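Local coordinates for uncharacterized peptidase Lmo0363 (Listeria monocytogenes, PDB 3L4E), which is an uncharacterised peptidase E-like protein of family S51 that probably hydrolyses peptide bonds as a serine-type peptidase, at residues K3-S9 against E191-G197; D81-G87 against K114-S120; S127-I133 against D155-P160. All blocks are in the same frame, centred on the assembly; numbering follows the deposited sequence. Where two conformers were deposited one is given.

Interaction 1. Residues K3-S9 against E191-G197; sequences KNLFLTS and EAIFIRG
K3 begins the pairing: its O accepts from G197 N at 2.8 Å, and CD of its side chain rests against CG2 of I195. Beyond that, the lysine ammonium donates both to L153 O and to a water that in turn donates to G197 O. N4 offers OD1 to R196 NH1 at 3.0 Å. The oxygen lies in the guanidinium plane, yet the nitrogen sits well above the carbonyl plane of the amide, the two planes being 68° apart. The other end of R196 is held by E22, through a salt bridge, and by F21. L5 exchanges paired backbone bonds with I195 (N to O and O to N, both 2.9 Å), and its CD1 meets CD1 of I195. These pairs belong to antiparallel strands 4-8 and 191-196, whose directions differ by 167° and whose axes approach to 4.7 Å; on its other side strand 4-8 pairs in parallel with 115-119, F6 bonding to Y116 and G118, so the mixed sheet changes direction here. F6 forms a non-hydrogen-bonded pair with F194 on the face they share with N4 and R196. With its CG anti to the backbone N (chi1 179°), the F6 ring extends until CZ lies 3.6 Å from CB of A192, while CE1 meets CE1 of F194. L7 returns to the face of L5: L7 and I193 likewise exchange two backbone hydrogen bonds, and L7 CD1 touches CD1 of I195 at 3.8 Å. Just past strand 4-8 a water bridges S9 N and E191 O, while S9 OG bonds to N of H161, by similarity part of the charge relay.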
loop_
_atom_site.group_PDB
_atom_site.type_symbol
_atom_site.label_atom_id
_atom_site.label_comp_id
_atom_site.label_asym_id
_atom_site.label_seq_id
_atom_site.Cartn_x
_atom_site.Cartn_y
_atom_site.Cartn_z
ATOM N N LYS A 3 -3.098 14.654 -3.788
ATOM C CA LYS A 3 -3.229 13.363 -3.132
ATOM C C LYS A 3 -4.014 12.390 -4.012
ATOM O O LYS A 3 -5.246 12.375 -4.007
ATOM C CB LYS A 3 -3.905 13.517 -1.770
ATOM C CG LYS A 3 -3.715 12.320 -0.854
ATOM C CD LYS A 3 -4.713 12.337 0.293
ATOM C CE LYS A 3 -4.592 13.576 1.143
ATOM N NZ LYS A 3 -5.694 13.605 2.138
ATOM N N ASN A 4 -3.282 11.586 -4.771
ATOM C CA ASN A 4 -3.871 10.597 -5.665
ATOM C C ASN A 4 -3.491 9.209 -5.175
ATOM O O ASN A 4 -2.340 8.798 -5.311
ATOM C CB ASN A 4 -3.357 10.807 -7.089
ATOM C CG ASN A 4 -3.717 12.170 -7.642
ATOM O OD1 ASN A 4 -4.843 12.397 -8.063
ATOM N ND2 ASN A 4 -2.759 13.088 -7.631
ATOM N N LEU A 5 -4.453 8.498 -4.590
ATOM C CA LEU A 5 -4.197 7.200 -3.985
ATOM C C LEU A 5 -5.226 6.193 -4.450
ATOM O O LEU A 5 -6.403 6.527 -4.600
ATOM C CB LEU A 5 -4.276 7.285 -2.457
ATOM C CG LEU A 5 -3.712 8.512 -1.738
ATOM C CD1 LEU A 5 -4.022 8.428 -0.241
ATOM C CD2 LEU A 5 -2.224 8.638 -1.981
ATOM N N PHE A 6 -4.780 4.959 -4.660
ATOM C CA PHE A 6 -5.674 3.839 -4.933
ATOM C C PHE A 6 -5.358 2.788 -3.884
ATOM O O PHE A 6 -4.251 2.253 -3.876
ATOM C CB PHE A 6 -5.389 3.306 -6.339
ATOM C CG PHE A 6 -6.232 2.130 -6.745
ATOM C CD1 PHE A 6 -7.439 2.323 -7.412
ATOM C CD2 PHE A 6 -5.815 0.831 -6.484
ATOM C CE1 PHE A 6 -8.213 1.243 -7.816
ATOM C CE2 PHE A 6 -6.593 -0.261 -6.882
ATOM C CZ PHE A 6 -7.789 -0.051 -7.546
ATOM N N LEU A 7 -6.303 2.522 -2.980
ATOM C CA LEU A 7 -6.063 1.585 -1.881
ATOM C C LEU A 7 -6.863 0.302 -2.084
ATOM O O LEU A 7 -8.023 0.343 -2.484
ATOM C CB LEU A 7 -6.404 2.229 -0.529
ATOM C CG LEU A 7 -5.772 3.599 -0.270
ATOM C CD1 LEU A 7 -6.147 4.146 1.125
ATOM C CD2 LEU A 7 -4.259 3.512 -0.424
ATOM N N THR A 8 -6.243 -0.836 -1.797
ATOM C CA THR A 8 -6.847 -2.126 -2.092
ATOM C C THR A 8 -6.397 -3.167 -1.064
ATOM O O THR A 8 -5.366 -2.987 -0.417
ATOM C CB THR A 8 -6.466 -2.572 -3.542
ATOM O OG1 THR A 8 -6.963 -3.890 -3.804
ATOM C CG2 THR A 8 -4.959 -2.577 -3.729
ATOM N N SER A 9 -7.170 -4.240 -0.909
ATOM C CA SER A 9 -6.758 -5.395 -0.106
ATOM C C SER A 9 -5.957 -6.377 -0.948
ATOM O O SER A 9 -5.152 -7.153 -0.431
ATOM C CB SER A 9 -7.977 -6.139 0.445
ATOM O OG SER A 9 -8.824 -5.302 1.198
ATOM N N GLU A 191 -13.017 -4.708 -2.970
ATOM C CA GLU A 191 -13.244 -3.268 -2.868
ATOM C C GLU A 191 -11.936 -2.502 -3.033
ATOM O O GLU A 191 -10.865 -2.987 -2.673
ATOM C CB GLU A 191 -13.867 -2.902 -1.509
ATOM C CG GLU A 191 -15.382 -3.116 -1.408
ATOM C CD GLU A 191 -15.924 -2.823 -0.010
ATOM O OE1 GLU A 191 -15.195 -3.084 0.971
ATOM O OE2 GLU A 191 -17.075 -2.346 0.108
ATOM N N ALA A 192 -12.029 -1.296 -3.582
ATOM C CA ALA A 192 -10.893 -0.391 -3.629
ATOM C C ALA A 192 -11.372 0.980 -3.186
ATOM O O ALA A 192 -12.567 1.278 -3.268
ATOM C CB ALA A 192 -10.297 -0.339 -5.029
ATOM N N ILE A 193 -10.450 1.799 -2.691
ATOM C CA ILE A 193 -10.769 3.180 -2.336
ATOM C C ILE A 193 -10.056 4.101 -3.322
ATOM O O ILE A 193 -8.817 4.051 -3.446
ATOM C CB ILE A 193 -10.339 3.548 -0.894
ATOM C CG1 ILE A 193 -10.757 2.459 0.104
ATOM C CG2 ILE A 193 -10.938 4.900 -0.502
ATOM C CD1 ILE A 193 -10.170 2.648 1.494
ATOM N N PHE A 194 -10.849 4.900 -4.035
ATOM C CA PHE A 194 -10.357 5.892 -4.980
ATOM C C PHE A 194 -10.188 7.192 -4.214
ATOM O O PHE A 194 -11.163 7.716 -3.651
ATOM C CB PHE A 194 -11.396 6.183 -6.071
ATOM C CG PHE A 194 -11.650 5.056 -7.048
ATOM C CD1 PHE A 194 -11.153 3.782 -6.859
ATOM C CD2 PHE A 194 -12.435 5.296 -8.170
ATOM C CE1 PHE A 194 -11.420 2.776 -7.782
ATOM C CE2 PHE A 194 -12.701 4.299 -9.083
ATOM C CZ PHE A 194 -12.189 3.039 -8.887
ATOM N N ILE A 195 -8.977 7.727 -4.203
ATOM C CA ILE A 195 -8.730 9.000 -3.538
ATOM C C ILE A 195 -8.102 10.014 -4.488
ATOM O O ILE A 195 -7.000 9.810 -5.003
ATOM C CB ILE A 195 -7.856 8.827 -2.281
ATOM C CG1 ILE A 195 -8.589 7.949 -1.266
ATOM C CG2 ILE A 195 -7.527 10.192 -1.676
ATOM C CD1 ILE A 195 -7.707 7.293 -0.239
ATOM N N ARG A 196 -8.838 11.094 -4.729
ATOM C CA ARG A 196 -8.375 12.220 -5.526
ATOM C C ARG A 196 -8.591 13.489 -4.709
ATOM O O ARG A 196 -9.691 14.050 -4.681
ATOM C CB ARG A 196 -9.146 12.306 -6.846
ATOM C CG ARG A 196 -9.023 11.071 -7.741
ATOM C CD ARG A 196 -7.766 11.127 -8.601
ATOM N NE ARG A 196 -7.771 10.133 -9.681
ATOM C CZ ARG A 196 -6.676 9.708 -10.304
ATOM N NH1 ARG A 196 -5.489 10.187 -9.951
ATOM N NH2 ARG A 196 -6.763 8.807 -11.276
ATOM N N GLY A 197 -7.546 13.921 -4.018
ATOM C CA GLY A 197 -7.665 15.034 -3.098
ATOM C C GLY A 197 -8.620 14.706 -1.967
ATOM O O GLY A 197 -8.450 13.700 -1.273
HETATM O O HOH W 1 -8.670 12.664 1.474
HETATM O O HOH W 2 -9.139 -4.958 -2.866
#

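Interaction 2. Residues D81-G87 against K114-S120; sequences DFIYVTG and KLYIGES
F82 presents one ring face to L115, whose CD2 stands 4.0 Å from the ring centroid and 14° off its normal, a CH-pi contact; D81 CB covers part of the opposite face. L115 CB also presses on the ring at CD1. One step along the same face, the CG2 branch of I117 fits against CD2 of Y84 at 3.6 Å. On the other face the Y116 side chain runs past G118, where a CB would come within 2.9 Å of Y116 CE2: the bare glycine is the hollow that the ring fills. The ring meets I83 CG2 with CD1 and V85 CG2 with CE1 (3.6 Å). It is laid down by chi1 178°, with CG anti to the backbone N; its hydroxyl ends on G122 O. The parallel strands, 10° apart, are joined by four bonds, from I83 N to L115 O through to E119 N to V85 O. At the end of strand 115-119, E119, extended beyond CG, uses the anti lone pair of OE2 to take G87 N at 3.0 Å, a water links OE2 to Y84 OH, and OE1 accepts from F11 N. These bonds hold the carboxylate against the G87 backbone. S120, which follows the strand and is by similarity a charge-relay residue, sits at a turn consistent with a nucleophile elbow. Strands 29-33 and 4-8 flank the pair within the sheet; helix 15-21 packs over L115 and I117, while helices 90-100 and 102-111 connect the two strands.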
loop_
_atom_site.group_PDB
_atom_site.type_symbol
_atom_site.label_atom_id
_atom_site.label_comp_id
_atom_site.label_asym_id
_atom_site.label_seq_id
_atom_site.Cartn_x
_atom_site.Cartn_y
_atom_site.Cartn_z
ATOM N N ASP A 81 6.454 7.006 -12.826
ATOM C CA ASP A 81 5.159 7.665 -12.816
ATOM C C ASP A 81 4.327 7.337 -11.589
ATOM O O ASP A 81 3.659 8.215 -11.035
ATOM C CB ASP A 81 4.387 7.289 -14.075
ATOM C CG ASP A 81 5.097 7.729 -15.337
ATOM O OD1 ASP A 81 5.352 8.939 -15.477
ATOM O OD2 ASP A 81 5.412 6.869 -16.180
ATOM N N PHE A 82 4.366 6.072 -11.171
ATOM C CA PHE A 82 3.528 5.592 -10.075
ATOM C C PHE A 82 4.374 4.960 -8.990
ATOM O O PHE A 82 5.504 4.551 -9.242
ATOM C CB PHE A 82 2.533 4.534 -10.563
ATOM C CG PHE A 82 1.676 4.978 -11.718
ATOM C CD1 PHE A 82 1.314 6.301 -11.872
ATOM C CD2 PHE A 82 1.219 4.055 -12.642
ATOM C CE1 PHE A 82 0.524 6.695 -12.930
ATOM C CE2 PHE A 82 0.426 4.445 -13.703
ATOM C CZ PHE A 82 0.079 5.764 -13.848
ATOM N N ILE A 83 3.815 4.889 -7.782
ATOM C CA ILE A 83 4.423 4.158 -6.676
ATOM C C ILE A 83 3.451 3.049 -6.279
ATOM O O ILE A 83 2.270 3.312 -6.089
ATOM C CB ILE A 83 4.674 5.085 -5.455
ATOM C CG1 ILE A 83 5.588 6.255 -5.839
ATOM C CG2 ILE A 83 5.280 4.298 -4.282
ATOM C CD1 ILE A 83 5.554 7.417 -4.848
ATOM N N TYR A 84 3.936 1.814 -6.173
ATOM C CA TYR A 84 3.086 0.680 -5.807
ATOM C C TYR A 84 3.736 -0.048 -4.644
ATOM O O TYR A 84 4.904 -0.423 -4.719
ATOM C CB TYR A 84 2.967 -0.269 -6.997
ATOM C CG TYR A 84 2.135 -1.523 -6.800
ATOM C CD1 TYR A 84 2.595 -2.577 -6.003
ATOM C CD2 TYR A 84 0.916 -1.678 -7.461
ATOM C CE1 TYR A 84 1.851 -3.744 -5.853
ATOM C CE2 TYR A 84 0.162 -2.829 -7.315
ATOM C CZ TYR A 84 0.633 -3.860 -6.514
ATOM O OH TYR A 84 -0.125 -5.004 -6.385
ATOM N N VAL A 85 2.969 -0.263 -3.580
ATOM C CA VAL A 85 3.477 -0.939 -2.392
ATOM C C VAL A 85 2.678 -2.216 -2.160
ATOM O O VAL A 85 1.463 -2.161 -1.939
ATOM C CB VAL A 85 3.414 -0.018 -1.160
ATOM C CG1 VAL A 85 3.889 -0.758 0.105
ATOM C CG2 VAL A 85 4.247 1.240 -1.401
ATOM N N THR A 86 3.361 -3.362 -2.218
ATOM C CA THR A 86 2.701 -4.658 -2.068
ATOM C C THR A 86 2.282 -4.902 -0.625
ATOM O O THR A 86 2.774 -4.249 0.298
ATOM C CB THR A 86 3.615 -5.840 -2.458
ATOM O OG1 THR A 86 4.568 -6.068 -1.403
ATOM C CG2 THR A 86 4.346 -5.594 -3.785
ATOM N N GLY A 87 1.388 -5.867 -0.437
ATOM C CA GLY A 87 1.059 -6.342 0.892
ATOM C C GLY A 87 2.238 -7.015 1.575
ATOM O O GLY A 87 3.312 -7.162 0.996
ATOM N N LYS A 114 2.081 12.455 -7.800
ATOM C CA LYS A 114 2.346 11.061 -8.161
ATOM C C LYS A 114 1.307 10.108 -7.579
ATOM O O LYS A 114 0.941 10.222 -6.416
ATOM C CB LYS A 114 3.738 10.657 -7.688
ATOM C CG LYS A 114 4.287 9.413 -8.344
ATOM C CD LYS A 114 5.797 9.545 -8.526
ATOM C CE LYS A 114 6.125 10.654 -9.506
ATOM N NZ LYS A 114 7.592 10.805 -9.718
ATOM N N LEU A 115 0.829 9.177 -8.402
ATOM C CA LEU A 115 -0.147 8.181 -7.970
ATOM C C LEU A 115 0.484 7.125 -7.070
ATOM O O LEU A 115 1.486 6.504 -7.435
ATOM C CB LEU A 115 -0.789 7.505 -9.184
ATOM C CG LEU A 115 -1.702 6.308 -8.902
ATOM C CD1 LEU A 115 -2.884 6.721 -8.038
ATOM C CD2 LEU A 115 -2.179 5.669 -10.203
ATOM N N TYR A 116 -0.125 6.921 -5.904
ATOM C CA TYR A 116 0.287 5.904 -4.943
ATOM C C TYR A 116 -0.731 4.768 -4.912
ATOM O O TYR A 116 -1.928 5.003 -4.684
ATOM C CB TYR A 116 0.422 6.530 -3.549
ATOM C CG TYR A 116 0.800 5.556 -2.451
ATOM C CD1 TYR A 116 2.136 5.317 -2.130
ATOM C CD2 TYR A 116 -0.178 4.879 -1.725
ATOM C CE1 TYR A 116 2.488 4.427 -1.135
ATOM C CE2 TYR A 116 0.166 3.981 -0.716
ATOM C CZ TYR A 116 1.506 3.770 -0.422
ATOM O OH TYR A 116 1.883 2.884 0.561
ATOM N N ILE A 117 -0.259 3.550 -5.160
ATOM C CA ILE A 117 -1.103 2.362 -5.093
ATOM C C ILE A 117 -0.673 1.565 -3.872
ATOM O O ILE A 117 0.485 1.144 -3.768
ATOM C CB ILE A 117 -0.956 1.478 -6.339
ATOM C CG1 ILE A 117 -1.266 2.271 -7.616
ATOM C CG2 ILE A 117 -1.842 0.225 -6.212
ATOM C CD1 ILE A 117 -0.733 1.593 -8.875
ATOM N N GLY A 118 -1.587 1.396 -2.924
ATOM C CA GLY A 118 -1.257 0.695 -1.695
ATOM C C GLY A 118 -2.087 -0.549 -1.488
ATOM O O GLY A 118 -3.316 -0.461 -1.390
ATOM N N GLU A 119 -1.420 -1.700 -1.412
ATOM C CA GLU A 119 -2.098 -2.980 -1.231
ATOM C C GLU A 119 -1.916 -3.517 0.177
ATOM O O GLU A 119 -0.784 -3.741 0.615
ATOM C CB GLU A 119 -1.545 -4.012 -2.203
ATOM C CG GLU A 119 -2.113 -5.406 -1.980
ATOM C CD GLU A 119 -1.480 -6.421 -2.899
ATOM O OE1 GLU A 119 -2.161 -6.851 -3.840
ATOM O OE2 GLU A 119 -0.298 -6.771 -2.700
ATOM N N SER A 120 -3.032 -3.737 0.869
ATOM C CA SER A 120 -3.018 -4.245 2.241
ATOM C C SER A 120 -2.059 -3.440 3.119
ATOM O O SER A 120 -2.337 -2.282 3.413
ATOM C CB SER A 120 -2.714 -5.742 2.258
ATOM O OG SER A 120 -3.791 -6.458 1.680
HETATM O O HOH W 3 1.081 9.698 -11.240
HETATM O O HOH W 4 1.125 -7.018 -4.968
#

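Interaction 3. Residues S127-I133 against D155-P160; sequences SPNIAYI and DFSTLP
The ring of Y132 takes S157 on one face: CB lies 3.4 Å above the plane, displaced toward the rim, and 26° off the normal as seen from the centroid, which makes a CH-pi contact. At the ring edge, near its plane, are S127 OG, itself hydrogen-bonded to V124 O, N129 O and T158 O. T158 O accepts a hydrogen bond from Y132 OH, 2.7 Å away, with the hydroxyl tilted 32° from the carbonyl plane of T158. The tyrosine reaches strand 157-159 because CG stands between its backbone N and carbonyl carbon (chi1 70°), a position that directs the ring from the 3-10 turn back toward S157. The hydroxyl and the CH-pi contact together restrain the ring at its far end and over its face. A water bridges N129 O, to which it donates, and S157 OG, 2.6 Å away. Within the loop, N129 OD1 accepts from A131 N at 2.8 Å, an Asx turn that leads into the 3-10 segment carrying Y132. At the start of the loop, S127 CB lies 3.5 Å from F156 O, and P128 CG leans on D155 O. At its other end CD1 of I133 touches CD1 of L159 at 3.9 Å and reaches CD of the P160 ring, next to H161, an active-site residue by similarity. The contact therefore joins the loop after helix 121-124 to short strand 157-159, which pairs with strand 184-186. V124 of helix 121-124 touches Y132, I133 and P160, helix 90-100 receives I133 through F91, and helix 168-177 packs against L159.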
loop_
_atom_site.group_PDB
_atom_site.type_symbol
_atom_site.label_atom_id
_atom_site.label_comp_id
_atom_site.label_asym_id
_atom_site.label_seq_id
_atom_site.Cartn_x
_atom_site.Cartn_y
_atom_site.Cartn_z
ATOM N N SER A 127 -2.622 5.396 6.926
ATOM C CA SER A 127 -3.331 5.839 8.128
ATOM C C SER A 127 -2.440 6.652 9.060
ATOM O O SER A 127 -1.227 6.724 8.870
ATOM C CB SER A 127 -3.861 4.628 8.891
ATOM O OG SER A 127 -2.796 3.927 9.518
ATOM N N PRO A 128 -3.042 7.267 10.084
ATOM C CA PRO A 128 -2.223 8.004 11.058
ATOM C C PRO A 128 -1.283 7.104 11.859
ATOM O O PRO A 128 -0.196 7.540 12.220
ATOM C CB PRO A 128 -3.270 8.625 11.992
ATOM C CG PRO A 128 -4.528 8.692 11.162
ATOM C CD PRO A 128 -4.487 7.467 10.304
ATOM N N ASN A 129 -1.694 5.872 12.140
ATOM C CA ASN A 129 -0.956 5.007 13.062
ATOM C C ASN A 129 -1.374 3.555 12.853
ATOM O O ASN A 129 -2.568 3.257 12.773
ATOM C CB ASN A 129 -1.208 5.457 14.512
ATOM C CG ASN A 129 -0.574 4.534 15.538
ATOM O OD1 ASN A 129 -1.061 3.430 15.777
ATOM N ND2 ASN A 129 0.511 4.990 16.160
ATOM N N ILE A 130 -0.404 2.652 12.755
ATOM C CA ILE A 130 -0.706 1.276 12.353
ATOM C C ILE A 130 -0.879 0.291 13.511
ATOM O O ILE A 130 -0.941 -0.916 13.291
ATOM C CB ILE A 130 0.343 0.717 11.364
ATOM C CG1 ILE A 130 1.719 0.594 12.036
ATOM C CG2 ILE A 130 0.434 1.612 10.144
ATOM C CD1 ILE A 130 2.747 -0.158 11.194
ATOM N N ALA A 131 -0.965 0.793 14.737
ATOM C CA ALA A 131 -1.112 -0.094 15.883
ATOM C C ALA A 131 -2.292 -1.050 15.716
ATOM O O ALA A 131 -2.216 -2.211 16.114
ATOM C CB ALA A 131 -1.238 0.707 17.182
ATOM N N TYR A 132 -3.370 -0.565 15.107
ATOM C CA TYR A 132 -4.597 -1.346 14.975
ATOM C C TYR A 132 -4.430 -2.628 14.158
ATOM O O TYR A 132 -5.279 -3.522 14.223
ATOM C CB TYR A 132 -5.719 -0.490 14.378
ATOM C CG TYR A 132 -5.531 -0.122 12.910
ATOM C CD1 TYR A 132 -6.160 -0.843 11.901
ATOM C CD2 TYR A 132 -4.736 0.956 12.540
ATOM C CE1 TYR A 132 -5.998 -0.503 10.564
ATOM C CE2 TYR A 132 -4.564 1.305 11.215
ATOM C CZ TYR A 132 -5.199 0.574 10.226
ATOM O OH TYR A 132 -5.030 0.935 8.907
ATOM N N ILE A 133 -3.347 -2.722 13.388
ATOM C CA ILE A 133 -3.156 -3.873 12.511
ATOM C C ILE A 133 -2.341 -4.996 13.171
ATOM O O ILE A 133 -2.098 -6.034 12.555
ATOM C CB ILE A 133 -2.535 -3.452 11.139
ATOM C CG1 ILE A 133 -3.058 -4.332 9.996
ATOM C CG2 ILE A 133 -1.015 -3.455 11.184
ATOM C CD1 ILE A 133 -4.539 -4.181 9.737
ATOM N N ASP A 155 -7.225 10.596 7.229
ATOM C CA ASP A 155 -7.588 10.570 8.635
ATOM C C ASP A 155 -8.094 9.190 9.029
ATOM O O ASP A 155 -8.146 8.850 10.208
ATOM C CB ASP A 155 -8.635 11.642 8.940
ATOM C CG ASP A 155 -8.094 13.053 8.774
ATOM O OD1 ASP A 155 -6.856 13.219 8.689
ATOM O OD2 ASP A 155 -8.908 14.003 8.735
ATOM N N PHE A 156 -8.450 8.382 8.036
ATOM C CA PHE A 156 -9.017 7.066 8.317
ATOM C C PHE A 156 -8.000 5.920 8.312
ATOM O O PHE A 156 -6.900 6.042 7.752
ATOM C CB PHE A 156 -10.209 6.761 7.394
ATOM C CG PHE A 156 -9.865 6.727 5.923
ATOM C CD1 PHE A 156 -9.370 5.571 5.336
ATOM C CD2 PHE A 156 -10.063 7.844 5.125
ATOM C CE1 PHE A 156 -9.077 5.531 3.982
ATOM C CE2 PHE A 156 -9.766 7.811 3.765
ATOM C CZ PHE A 156 -9.267 6.652 3.198
ATOM N N SER A 157 -8.386 4.812 8.945
ATOM C CA SER A 157 -7.521 3.645 9.102
ATOM C C SER A 157 -8.035 2.457 8.292
ATOM O O SER A 157 -8.941 1.735 8.722
ATOM C CB SER A 157 -7.413 3.259 10.580
ATOM O OG SER A 157 -6.894 4.330 11.345
ATOM N N THR A 158 -7.442 2.251 7.123
ATOM C CA THR A 158 -7.909 1.222 6.205
ATOM C C THR A 158 -7.706 -0.165 6.794
ATOM O O THR A 158 -6.624 -0.490 7.284
ATOM C CB THR A 158 -7.201 1.328 4.850
ATOM O OG1 THR A 158 -7.384 2.650 4.326
ATOM C CG2 THR A 158 -7.749 0.304 3.866
ATOM N N LEU A 159 -8.758 -0.973 6.750
ATOM C CA LEU A 159 -8.717 -2.330 7.284
ATOM C C LEU A 159 -8.962 -3.321 6.151
ATOM O O LEU A 159 -10.097 -3.525 5.736
ATOM C CB LEU A 159 -9.760 -2.499 8.383
ATOM C CG LEU A 159 -9.792 -3.857 9.076
ATOM C CD1 LEU A 159 -8.443 -4.174 9.708
ATOM C CD2 LEU A 159 -10.891 -3.865 10.122
ATOM N N PRO A 160 -7.887 -3.935 5.637
ATOM C CA PRO A 160 -8.039 -4.771 4.440
ATOM C C PRO A 160 -8.513 -6.183 4.759
ATOM O O PRO A 160 -8.458 -6.630 5.915
ATOM C CB PRO A 160 -6.622 -4.803 3.862
ATOM C CG PRO A 160 -5.743 -4.694 5.069
ATOM C CD PRO A 160 -6.481 -3.819 6.065
HETATM O O HOH W 5 -4.633 4.700 12.644
#

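In the fold
Interactions 1 and 2 share the central mixed sheet, their centres 10 Å apart, because strands 4-8 and 115-119 are neighbours in it; F6 N to Y116 O and T8 O to S120 N are probable hydrogen bonds between them. Interaction 3, centred 14 Å from interaction 1 and 16 Å from interaction 2, involves the separate two-stranded sheet. Along the chain, interaction 1 pairs segments near the two termini and so encloses the others, with interaction 2 completed before interaction 3 begins. All three converge where S9, S120 and P160 meet beside H161, so the ends of strands 4-8, 115-119 and 157-159 together border the probable charge-relay site.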